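Local coordinates for protein exosome complex component Rrp42 (PDB 2WNR) that is predicted to be a non-catalytic component of the archaeal exosome, an RNA-degrading complex, and to contribute to shaping the active site of its partner Rrp41, at residues T197-G202 and L207-E212; S15-I20 and E214-A219. One frame throughout, in Å; residues are numbered along the deposited sequence.

Interaction 1 (T197-G202 and L207-E212); sequences TFAKIG and LDPSLE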
ATOM      1  N   THR A 197      17.659 -10.584 -27.602  1.00 22.85           N
ATOM      2  CA  THR A 197      17.304 -11.650 -26.676  1.00 22.08           C
ATOM      3  C   THR A 197      17.284 -12.976 -27.416  1.00 22.23           C
ATOM      4  O   THR A 197      16.688 -13.089 -28.487  1.00 22.45           O
ATOM      5  CB  THR A 197      15.932 -11.411 -26.019  1.00 22.38           C
ATOM      6  OG1 THR A 197      15.988 -10.221 -25.229  1.00 24.00           O
ATOM      7  CG2 THR A 197      15.558 -12.557 -25.103  1.00 21.26           C
ATOM      8  N   PHE A 198      17.941 -13.971 -26.828  1.00 22.11           N
ATOM      9  CA  PHE A 198      18.027 -15.317 -27.384  1.00 22.01           C
ATOM     10  C   PHE A 198      17.346 -16.310 -26.463  1.00 22.28           C
ATOM     11  O   PHE A 198      17.340 -16.129 -25.252  1.00 23.52           O
ATOM     12  CB  PHE A 198      19.491 -15.731 -27.543  1.00 22.37           C
ATOM     13  CG  PHE A 198      20.287 -14.813 -28.410  1.00 22.23           C
ATOM     14  CD1 PHE A 198      20.532 -15.135 -29.730  1.00 18.85           C
ATOM     15  CD2 PHE A 198      20.796 -13.622 -27.903  1.00 22.59           C
ATOM     16  CE1 PHE A 198      21.272 -14.280 -30.542  1.00 22.96           C
ATOM     17  CE2 PHE A 198      21.539 -12.761 -28.707  1.00 21.42           C
ATOM     18  CZ  PHE A 198      21.778 -13.087 -30.024  1.00 20.18           C
ATOM     19  N   ALA A 199      16.798 -17.371 -27.034  1.00 21.34           N
ATOM     20  CA  ALA A 199      16.182 -18.425 -26.248  1.00 21.63           C
ATOM     21  C   ALA A 199      16.870 -19.758 -26.508  1.00 22.43           C
ATOM     22  O   ALA A 199      17.023 -20.164 -27.660  1.00 23.07           O
ATOM     23  CB  ALA A 199      14.698 -18.520 -26.565  1.00 21.81           C
ATOM     24  N   LYS A 200      17.291 -20.429 -25.437  1.00 23.00           N
ATOM     25  CA  LYS A 200      17.842 -21.780 -25.547  1.00 22.77           C
ATOM     26  C   LYS A 200      16.719 -22.803 -25.674  1.00 23.38           C
ATOM     27  O   LYS A 200      15.944 -23.020 -24.735  1.00 23.81           O
ATOM     28  CB  LYS A 200      18.727 -22.110 -24.346  1.00 23.40           C
ATOM     29  CG  LYS A 200      19.279 -23.543 -24.313  1.00 22.90           C
ATOM     30  CD  LYS A 200      20.539 -23.706 -25.149  1.00 22.94           C
ATOM     31  CE  LYS A 200      21.090 -25.119 -25.047  1.00 22.04           C
ATOM     32  NZ  LYS A 200      21.699 -25.444 -23.732  1.00 22.27           N
ATOM     33  N   ILE A 201      16.630 -23.409 -26.851  1.00 23.23           N
ATOM     34  CA  ILE A 201      15.694 -24.485 -27.108  1.00 23.09           C
ATOM     35  C   ILE A 201      16.517 -25.618 -27.690  1.00 23.91           C
ATOM     36  O   ILE A 201      17.346 -25.393 -28.583  1.00 24.18           O
ATOM     37  CB  ILE A 201      14.558 -24.063 -28.076  1.00 22.82           C
ATOM     38  CG1 ILE A 201      13.741 -22.916 -27.472  1.00 23.77           C
ATOM     39  CG2 ILE A 201      13.634 -25.244 -28.358  1.00 23.01           C
ATOM     40  CD1 ILE A 201      13.061 -22.008 -28.479  1.00 23.22           C
ATOM     41  N   GLY A 202      16.291 -26.831 -27.179  1.00 23.93           N
ATOM     42  CA  GLY A 202      17.077 -27.990 -27.564  1.00 22.94           C
ATOM     43  C   GLY A 202      18.537 -27.681 -27.336  1.00 22.96           C
ATOM     44  O   GLY A 202      18.919 -27.259 -26.248  1.00 22.64           O
ATOM     45  N   LEU A 207      17.317 -16.441 -31.860  1.00 23.08           N
ATOM     46  CA  LEU A 207      17.185 -15.007 -31.650  1.00 23.08           C
ATOM     47  C   LEU A 207      15.729 -14.581 -31.770  1.00 23.07           C
ATOM     48  O   LEU A 207      15.029 -15.026 -32.675  1.00 24.00           O
ATOM     49  CB  LEU A 207      18.065 -14.237 -32.645  1.00 23.12           C
ATOM     50  CG  LEU A 207      17.968 -12.713 -32.779  1.00 22.26           C
ATOM     51  CD1 LEU A 207      18.450 -12.003 -31.520  1.00 20.10           C
ATOM     52  CD2 LEU A 207      18.776 -12.257 -33.989  1.00 22.22           C
ATOM     53  N   ASP A 208      15.295 -13.732 -30.839  1.00 23.17           N
ATOM     54  CA  ASP A 208      13.970 -13.111 -30.852  1.00 22.59           C
ATOM     55  C   ASP A 208      12.856 -14.169 -30.818  1.00 22.44           C
ATOM     56  O   ASP A 208      12.265 -14.504 -31.854  1.00 22.75           O
ATOM     57  CB  ASP A 208      13.857 -12.156 -32.046  1.00 22.26           C
ATOM     58  CG  ASP A 208      12.482 -11.566 -32.199  1.00 24.71           C
ATOM     59  OD1 ASP A 208      11.884 -11.203 -31.174  1.00 24.64           O
ATOM     60  OD2 ASP A 208      11.995 -11.468 -33.347  1.00 24.57           O
ATOM     61  N   PRO A 209      12.583 -14.721 -29.619  1.00 21.96           N
ATOM     62  CA  PRO A 209      11.638 -15.833 -29.497  1.00 21.90           C
ATOM     63  C   PRO A 209      10.179 -15.423 -29.550  1.00 21.90           C
ATOM     64  O   PRO A 209       9.808 -14.367 -29.055  1.00 23.13           O
ATOM     65  CB  PRO A 209      11.965 -16.420 -28.124  1.00 21.86           C
ATOM     66  CG  PRO A 209      12.556 -15.312 -27.370  1.00 20.12           C
ATOM     67  CD  PRO A 209      13.273 -14.447 -28.347  1.00 20.72           C
ATOM     68  N   SER A 210       9.359 -16.275 -30.149  1.00 23.34           N
ATOM     69  CA  SER A 210       7.913 -16.058 -30.213  1.00 22.98           C
ATOM     70  C   SER A 210       7.285 -16.533 -28.918  1.00 23.68           C
ATOM     71  O   SER A 210       7.964 -17.151 -28.095  1.00 24.53           O
ATOM     72  CB  SER A 210       7.333 -16.838 -31.380  1.00 22.42           C
ATOM     73  OG  SER A 210       7.663 -18.202 -31.254  1.00 22.35           O
ATOM     74  N   LEU A 211       6.002 -16.236 -28.726  1.00 23.81           N
ATOM     75  CA  LEU A 211       5.281 -16.693 -27.540  1.00 23.34           C
ATOM     76  C   LEU A 211       5.375 -18.211 -27.423  1.00 23.36           C
ATOM     77  O   LEU A 211       5.633 -18.740 -26.347  1.00 23.99           O
ATOM     78  CB  LEU A 211       3.815 -16.261 -27.589  1.00 23.07           C
ATOM     79  CG  LEU A 211       3.011 -16.467 -26.304  1.00 23.94           C
ATOM     80  CD1 LEU A 211       3.311 -15.361 -25.297  1.00 24.36           C
ATOM     81  CD2 LEU A 211       1.525 -16.524 -26.594  1.00 20.25           C
ATOM     82  N   GLU A 212       5.187 -18.898 -28.548  1.00 23.15           N
ATOM     83  CA  GLU A 212       5.244 -20.351 -28.606  1.00 23.71           C
ATOM     84  C   GLU A 212       6.599 -20.862 -28.108  1.00 23.88           C
ATOM     85  O   GLU A 212       6.670 -21.878 -27.407  1.00 25.09           O
ATOM     86  CB  GLU A 212       4.965 -20.842 -30.037  1.00 23.51           C
ATOM     87  CG  GLU A 212       3.502 -20.710 -30.499  1.00 24.51           C
ATOM     88  CD  GLU A 212       3.021 -19.259 -30.666  1.00 30.20           C
ATOM     89  OE1 GLU A 212       3.866 -18.338 -30.829  1.00 31.01           O
ATOM     90  OE2 GLU A 212       1.787 -19.044 -30.634  1.00 31.41           O
TER
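Phe-198 and Leu-207 face each other as a non-hydrogen-bonded antiparallel pair, where strand 193-201 meets strand 204-207 at one margin of the four-stranded sheet in the RNase PH-type second domain. Their CA atoms are 4.4 Å apart and both side chains project from the same face of the sheet. Leu-207 CG lies anti to the backbone N (chi1 171°), which brings the branched end of the leucine to the phenyl ring, CD1 lying over one face. The methyl sits 4.0 Å from the Phe-198 ring centroid and 21° off the ring normal, a CH-pi contact displaced toward the rim. Ala-250, Ile-253 and Ala-254 of helix 244-268 also pack on this ring, so a broad, flat apolar residue suits a place between strand and helix. Were the ring cut back to an alanine here, Leu-207 CD1 would probably lose the aromatic face it rests on, and a gap is likely to open toward helix 244-268. Ala-199, directed the other way, meets the proline ring, its CB 3.8 Å from Pro-209 CB; a methyl is enough to fill the place. Asp-208, whose carboxylate is in a salt bridge with Arg-35, contributes its backbone instead: Asp-208 N donates to Thr-197 O over 2.8 Å, with an N-H...O angle of 167°.

Interaction 2 (S15-I20 and E214-A219); sequences SITDLI and EDILTA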
ATOM      1  N   SER A  15       8.117 -31.476 -29.851  1.00 29.91           N
ATOM      2  CA  SER A  15       7.832 -31.061 -31.240  1.00 27.37           C
ATOM      3  C   SER A  15       8.617 -29.812 -31.654  1.00 28.08           C
ATOM      4  O   SER A  15       9.321 -29.829 -32.670  1.00 27.46           O
ATOM      5  CB  SER A  15       6.335 -30.803 -31.458  1.00 26.22           C
ATOM      6  OG  SER A  15       5.530 -31.543 -30.562  1.00 22.44           O
ATOM      7  N   ILE A  16       8.498 -28.740 -30.863  1.00 27.48           N
ATOM      8  CA  ILE A  16       9.190 -27.474 -31.142  1.00 28.15           C
ATOM      9  C   ILE A  16      10.712 -27.607 -30.973  1.00 28.99           C
ATOM     10  O   ILE A  16      11.481 -26.848 -31.565  1.00 29.72           O
ATOM     11  CB  ILE A  16       8.643 -26.298 -30.278  1.00 27.91           C
ATOM     12  CG1 ILE A  16       7.121 -26.181 -30.409  1.00 26.97           C
ATOM     13  CG2 ILE A  16       9.306 -24.966 -30.668  1.00 29.51           C
ATOM     14  CD1 ILE A  16       6.486 -25.085 -29.544  1.00 20.79           C
ATOM     15  N   THR A  17      11.145 -28.580 -30.178  1.00 29.39           N
ATOM     16  CA  THR A  17      12.573 -28.793 -29.955  1.00 29.87           C
ATOM     17  C   THR A  17      13.241 -29.508 -31.130  1.00 29.45           C
ATOM     18  O   THR A  17      14.277 -29.056 -31.625  1.00 29.08           O
ATOM     19  CB  THR A  17      12.841 -29.483 -28.594  1.00 29.72           C
ATOM     20  OG1 THR A  17      12.761 -28.498 -27.559  1.00 31.75           O
ATOM     21  CG2 THR A  17      14.221 -30.136 -28.542  1.00 31.73           C
ATOM     22  N   ASP A  18      12.635 -30.607 -31.582  1.00 30.19           N
ATOM     23  CA  ASP A  18      13.137 -31.362 -32.732  1.00 29.93           C
ATOM     24  C   ASP A  18      13.278 -30.476 -33.969  1.00 28.98           C
ATOM     25  O   ASP A  18      14.248 -30.586 -34.715  1.00 29.82           O
ATOM     26  CB  ASP A  18      12.231 -32.563 -33.030  1.00 30.59           C
ATOM     27  CG  ASP A  18      12.494 -33.748 -32.103  1.00 33.22           C
ATOM     28  OD1 ASP A  18      12.308 -34.905 -32.551  1.00 35.18           O
ATOM     29  OD2 ASP A  18      12.886 -33.527 -30.932  1.00 31.84           O
ATOM     30  N   LEU A  19      12.305 -29.590 -34.157  1.00 27.58           N
ATOM     31  CA  LEU A  19      12.295 -28.633 -35.254  1.00 27.21           C
ATOM     32  C   LEU A  19      13.514 -27.699 -35.206  1.00 28.38           C
ATOM     33  O   LEU A  19      14.249 -27.579 -36.192  1.00 28.03           O
ATOM     34  CB  LEU A  19      10.998 -27.827 -35.190  1.00 27.32           C
ATOM     35  CG  LEU A  19      10.445 -27.068 -36.397  1.00 27.01           C
ATOM     36  CD1 LEU A  19       9.621 -27.961 -37.315  1.00 17.61           C
ATOM     37  CD2 LEU A  19       9.592 -25.941 -35.866  1.00 29.33           C
ATOM     38  N   ILE A  20      13.725 -27.055 -34.054  1.00 28.37           N
ATOM     39  CA  ILE A  20      14.833 -26.117 -33.860  1.00 27.68           C
ATOM     40  C   ILE A  20      16.203 -26.795 -33.850  1.00 28.33           C
ATOM     41  O   ILE A  20      17.192 -26.173 -34.237  1.00 29.12           O
ATOM     42  CB  ILE A  20      14.638 -25.260 -32.590  1.00 28.39           C
ATOM     43  CG1 ILE A  20      13.586 -24.181 -32.848  1.00 26.28           C
ATOM     44  CG2 ILE A  20      15.946 -24.597 -32.164  1.00 28.26           C
ATOM     45  CD1 ILE A  20      12.920 -23.660 -31.608  1.00 20.97           C
ATOM     46  N   GLU A 214       8.868 -19.004 -26.173  1.00 23.53           N
ATOM     47  CA  GLU A 214       9.038 -18.602 -24.772  1.00 23.95           C
ATOM     48  C   GLU A 214       8.368 -19.563 -23.781  1.00 24.29           C
ATOM     49  O   GLU A 214       8.831 -19.721 -22.656  1.00 25.81           O
ATOM     50  CB  GLU A 214       8.555 -17.171 -24.543  1.00 22.71           C
ATOM     51  CG  GLU A 214       9.473 -16.115 -25.131  1.00 25.67           C
ATOM     52  CD  GLU A 214       9.370 -14.778 -24.420  1.00 31.04           C
ATOM     53  OE1 GLU A 214       8.327 -14.113 -24.550  1.00 34.36           O
ATOM     54  OE2 GLU A 214      10.342 -14.382 -23.736  1.00 33.07           O
ATOM     55  N   ASP A 215       7.292 -20.212 -24.205  1.00 24.61           N
ATOM     56  CA  ASP A 215       6.599 -21.194 -23.378  1.00 25.78           C
ATOM     57  C   ASP A 215       7.462 -22.404 -23.041  1.00 25.84           C
ATOM     58  O   ASP A 215       7.267 -23.030 -21.999  1.00 26.98           O
ATOM     59  CB  ASP A 215       5.336 -21.689 -24.090  1.00 26.22           C
ATOM     60  CG  ASP A 215       4.075 -21.030 -23.581  1.00 28.45           C
ATOM     61  OD1 ASP A 215       4.125 -19.827 -23.227  1.00 32.33           O
ATOM     62  OD2 ASP A 215       3.025 -21.723 -23.551  1.00 30.65           O
ATOM     63  N   ILE A 216       8.404 -22.736 -23.927  1.00 25.06           N
ATOM     64  CA  ILE A 216       9.099 -24.020 -23.853  1.00 23.68           C
ATOM     65  C   ILE A 216      10.616 -23.930 -23.719  1.00 24.01           C
ATOM     66  O   ILE A 216      11.284 -24.967 -23.566  1.00 24.85           O
ATOM     67  CB  ILE A 216       8.781 -24.899 -25.077  1.00 23.09           C
ATOM     68  CG1 ILE A 216       9.358 -24.266 -26.344  1.00 21.78           C
ATOM     69  CG2 ILE A 216       7.277 -25.156 -25.172  1.00 22.21           C
ATOM     70  CD1 ILE A 216      10.018 -25.251 -27.244  1.00 26.56           C
ATOM     71  N   LEU A 217      11.160 -22.710 -23.787  1.00 23.04           N
ATOM     72  CA  LEU A 217      12.600 -22.502 -23.709  1.00 21.05           C
ATOM     73  C   LEU A 217      13.156 -23.073 -22.411  1.00 20.90           C
ATOM     74  O   LEU A 217      12.434 -23.189 -21.424  1.00 19.31           O
ATOM     75  CB  LEU A 217      12.951 -21.014 -23.845  1.00 22.54           C
ATOM     76  CG  LEU A 217      12.372 -19.949 -22.892  1.00 22.46           C
ATOM     77  CD1 LEU A 217      12.910 -20.072 -21.477  1.00 18.58           C
ATOM     78  CD2 LEU A 217      12.655 -18.564 -23.431  1.00 22.40           C
ATOM     79  N   THR A 218      14.429 -23.462 -22.437  1.00 21.35           N
ATOM     80  CA  THR A 218      15.146 -23.890 -21.245  1.00 21.28           C
ATOM     81  C   THR A 218      15.577 -22.638 -20.460  1.00 21.96           C
ATOM     82  O   THR A 218      15.397 -22.547 -19.236  1.00 21.95           O
ATOM     83  CB  THR A 218      16.369 -24.748 -21.636  1.00 21.24           C
ATOM     84  OG1 THR A 218      15.922 -25.978 -22.213  1.00 19.95           O
ATOM     85  CG2 THR A 218      17.272 -25.049 -20.427  1.00 21.18           C
ATOM     86  N   ALA A 219      16.134 -21.676 -21.190  1.00 20.84           N
ATOM     87  CA  ALA A 219      16.614 -20.437 -20.633  1.00 20.44           C
ATOM     88  C   ALA A 219      16.684 -19.402 -21.740  1.00 21.44           C
ATOM     89  O   ALA A 219      16.538 -19.729 -22.929  1.00 22.80           O
ATOM     90  CB  ALA A 219      17.957 -20.640 -20.034  1.00 20.10           C
TER
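Helix 11-21 runs past the connection between helix 211-214 and strand 219-226 with the nearest CA atoms, those of Ile-16 and Ile-216, 8.1 Å apart, and no hydrogen bond joins the two segments. The contact is made by side chains. Ile-16 and Ile-216 both direct their CB atoms across it, and the two side chains meet at an oblique angle. The delta methyl of Ile-216 does the touching: CD1 reaches 3.5 Å from Ile-16 CB and equally close to Ile-16 CG2, so it lies against the branch point of the other isoleucine. With chi1 at 66°, Ile-216 CG1 stands between its own backbone N and carbonyl carbon, and CD1 extends from there to the helix. In Ile-16, chi1 of -53° sets CG1 beside the backbone N and leaves CG2 opposite that N, next to the incoming CD1. Thr-17 stands at the margin, its OG1 4.3 Å from Ile-216 CD1; the hydroxyl is bonded to Arg-13 O within the helix, which lets a polar residue sit beside a methyl. Ile-201 of strand 193-201 also packs on Ile-216. Branched aliphatic residues thus join the N-terminal helix to the second domain by dispersion and the hydrophobic effect, without directional bonds across this contact.

Overall arrangement
Interaction 1 is wholly buried and joins neighbours in sequence, whereas interaction 2 is partly buried, lies farther from the centre of the chain and brings the N-terminal helix to a segment nearly two hundred residues later. Their centres are about 8 Å apart, and strand 193-201 connects them: Lys-200 N and O probably bond to Ala-219 O and Thr-218 N, while Ile-201 packs on Thr-17 and Ile-20 of helix 11-21. Chemistry follows place. At the edge of the sheet and in the turn that leaves it, 197-202 and 207-212 combine a backbone bond with aromatic and proline packing; at the periphery, 15-20 and 214-219 meet through aliphatic contact, as one element laid against another.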